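Local coordinates for viral macrophage inflammatory protein 2 (PDB 2FHT) that binds a wide range of chemokine receptors, human CXCR4 among them, and so blocks infection by several HIV-1 strains, at residues A[55-58]-A[59-62]. Numbering follows the deposited sequence.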
loop_
_atom_site.group_PDB
_atom_site.type_symbol
_atom_site.label_atom_id
_atom_site.label_comp_id
_atom_site.label_asym_id
_atom_site.label_seq_id
_atom_site.Cartn_x
_atom_site.Cartn_y
_atom_site.Cartn_z
ATOM N N SER A 55 -10.136 1.123 -2.301
ATOM C CA SER A 55 -11.484 1.089 -2.850
ATOM C C SER A 55 -11.411 1.104 -4.364
ATOM O O SER A 55 -12.318 0.634 -5.049
ATOM C CB SER A 55 -12.288 2.302 -2.373
ATOM O OG SER A 55 -11.985 3.460 -3.134
ATOM N N LYS A 56 -10.329 1.662 -4.884
ATOM C CA LYS A 56 -10.130 1.750 -6.319
ATOM C C LYS A 56 -9.881 0.390 -6.957
ATOM O O LYS A 56 -9.136 -0.441 -6.431
ATOM C CB LYS A 56 -9.006 2.738 -6.639
ATOM C CG LYS A 56 -9.464 4.210 -6.674
ATOM C CD LYS A 56 -10.481 4.523 -5.579
ATOM C CE LYS A 56 -10.864 5.990 -5.538
ATOM N NZ LYS A 56 -11.496 6.469 -6.792
ATOM N N ASP A 57 -10.544 0.162 -8.084
ATOM C CA ASP A 57 -10.427 -1.093 -8.802
ATOM C C ASP A 57 -9.017 -1.441 -9.216
ATOM O O ASP A 57 -8.638 -2.606 -9.145
ATOM C CB ASP A 57 -11.341 -1.098 -10.021
ATOM C CG ASP A 57 -12.795 -1.010 -9.642
ATOM O OD1 ASP A 57 -13.540 -0.282 -10.337
ATOM O OD2 ASP A 57 -13.191 -1.659 -8.643
ATOM N N TRP A 58 -8.250 -0.460 -9.683
ATOM C CA TRP A 58 -6.896 -0.768 -10.089
ATOM C C TRP A 58 -6.057 -1.259 -8.911
ATOM O O TRP A 58 -5.245 -2.155 -9.072
ATOM C CB TRP A 58 -6.217 0.407 -10.831
ATOM C CG TRP A 58 -5.896 1.660 -10.029
ATOM C CD1 TRP A 58 -6.673 2.776 -9.927
ATOM C CD2 TRP A 58 -4.656 1.970 -9.347
ATOM N NE1 TRP A 58 -5.994 3.771 -9.249
ATOM C CE2 TRP A 58 -4.759 3.303 -8.880
ATOM C CE3 TRP A 58 -3.475 1.257 -9.088
ATOM C CZ2 TRP A 58 -3.725 3.938 -8.179
ATOM C CZ3 TRP A 58 -2.448 1.884 -8.388
ATOM C CH2 TRP A 58 -2.585 3.216 -7.942
ATOM N N VAL A 59 -6.290 -0.716 -7.714
ATOM C CA VAL A 59 -5.478 -1.145 -6.585
ATOM C C VAL A 59 -5.855 -2.534 -6.121
ATOM O O VAL A 59 -4.986 -3.302 -5.720
ATOM C CB VAL A 59 -5.458 -0.149 -5.387
ATOM C CG1 VAL A 59 -5.317 1.267 -5.864
ATOM C CG2 VAL A 59 -6.635 -0.326 -4.532
ATOM N N LYS A 60 -7.142 -2.852 -6.168
ATOM C CA LYS A 60 -7.623 -4.167 -5.757
ATOM C C LYS A 60 -7.101 -5.216 -6.724
ATOM O O LYS A 60 -6.870 -6.361 -6.354
ATOM C CB LYS A 60 -9.149 -4.163 -5.678
ATOM C CG LYS A 60 -9.646 -3.141 -4.671
ATOM C CD LYS A 60 -11.048 -3.413 -4.187
ATOM C CE LYS A 60 -12.061 -2.796 -5.094
ATOM N NZ LYS A 60 -13.395 -2.923 -4.479
ATOM N N LYS A 61 -6.839 -4.763 -7.945
ATOM C CA LYS A 61 -6.296 -5.569 -9.027
ATOM C C LYS A 61 -4.843 -5.857 -8.686
ATOM O O LYS A 61 -4.368 -6.987 -8.792
ATOM C CB LYS A 61 -6.346 -4.760 -10.330
ATOM C CG LYS A 61 -6.959 -5.473 -11.511
ATOM C CD LYS A 61 -7.124 -4.493 -12.657
ATOM C CE LYS A 61 -8.014 -3.317 -12.263
ATOM N NZ LYS A 61 -8.084 -2.264 -13.320
ATOM N N LEU A 62 -4.115 -4.818 -8.312
ATOM C CA LEU A 62 -2.719 -5.010 -7.944
ATOM C C LEU A 62 -2.626 -5.886 -6.696
ATOM O O LEU A 62 -1.673 -6.635 -6.532
ATOM C CB LEU A 62 -2.037 -3.660 -7.686
ATOM C CG LEU A 62 -1.657 -2.837 -8.929
ATOM C CD1 LEU A 62 -1.204 -1.445 -8.530
ATOM C CD2 LEU A 62 -0.566 -3.579 -9.707
#
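Methyl CG1 of Val-59 sits over one face of the Trp-58 indole, 3.5 Å from the centroid of the six-membered ring and only 8° off its normal, which defines a CH-pi contact between sequence neighbours. Leu-62, one helical turn beyond Trp-58, reaches the same ring differently: its CD1 lies in the indole plane, 3.6 Å from Trp-58 CZ3, so the valine methyl covers a face and the leucine methyl abuts the edge. The chi1 of Trp-58, 68°, sets CG between the backbone N and the carbonyl carbon, folding the indole back over the Val-59 amide, whose N is 3.3 Å from Trp-58 CG.

These residues lie in the first turns of the C-terminal helix 57-65 of the chemokine fold, which packs across a three-stranded antiparallel sheet. Val-59 and Leu-62 both touch Phe-42 of strand 39-44, while Trp-58 and Leu-62 also meet Leu-20 in a loop.

Backbone bonds fix the spacing of these side chains. Lys-56, at the N-cap position, accepts through its O from Lys-60 N at 3.1 Å, with an N-H...O angle of 158°, and more weakly from Val-59 N. Leu-62 N donates to Trp-58 O at 3.0 Å, tying together the two residues that meet at the indole edge.

On the exposed side, the Lys-60 chain runs back past the helix start, its CE 3.4 Å from Ser-55 O. Lys-60 NZ remains 4.4 Å from Asp-57 OD2, beyond salt-bridge range, although the carboxylate may still favour the ammonium electrostatically. Ser-55 OG hydrogen-bonds to Asp-53 OD1, just ahead of the helix.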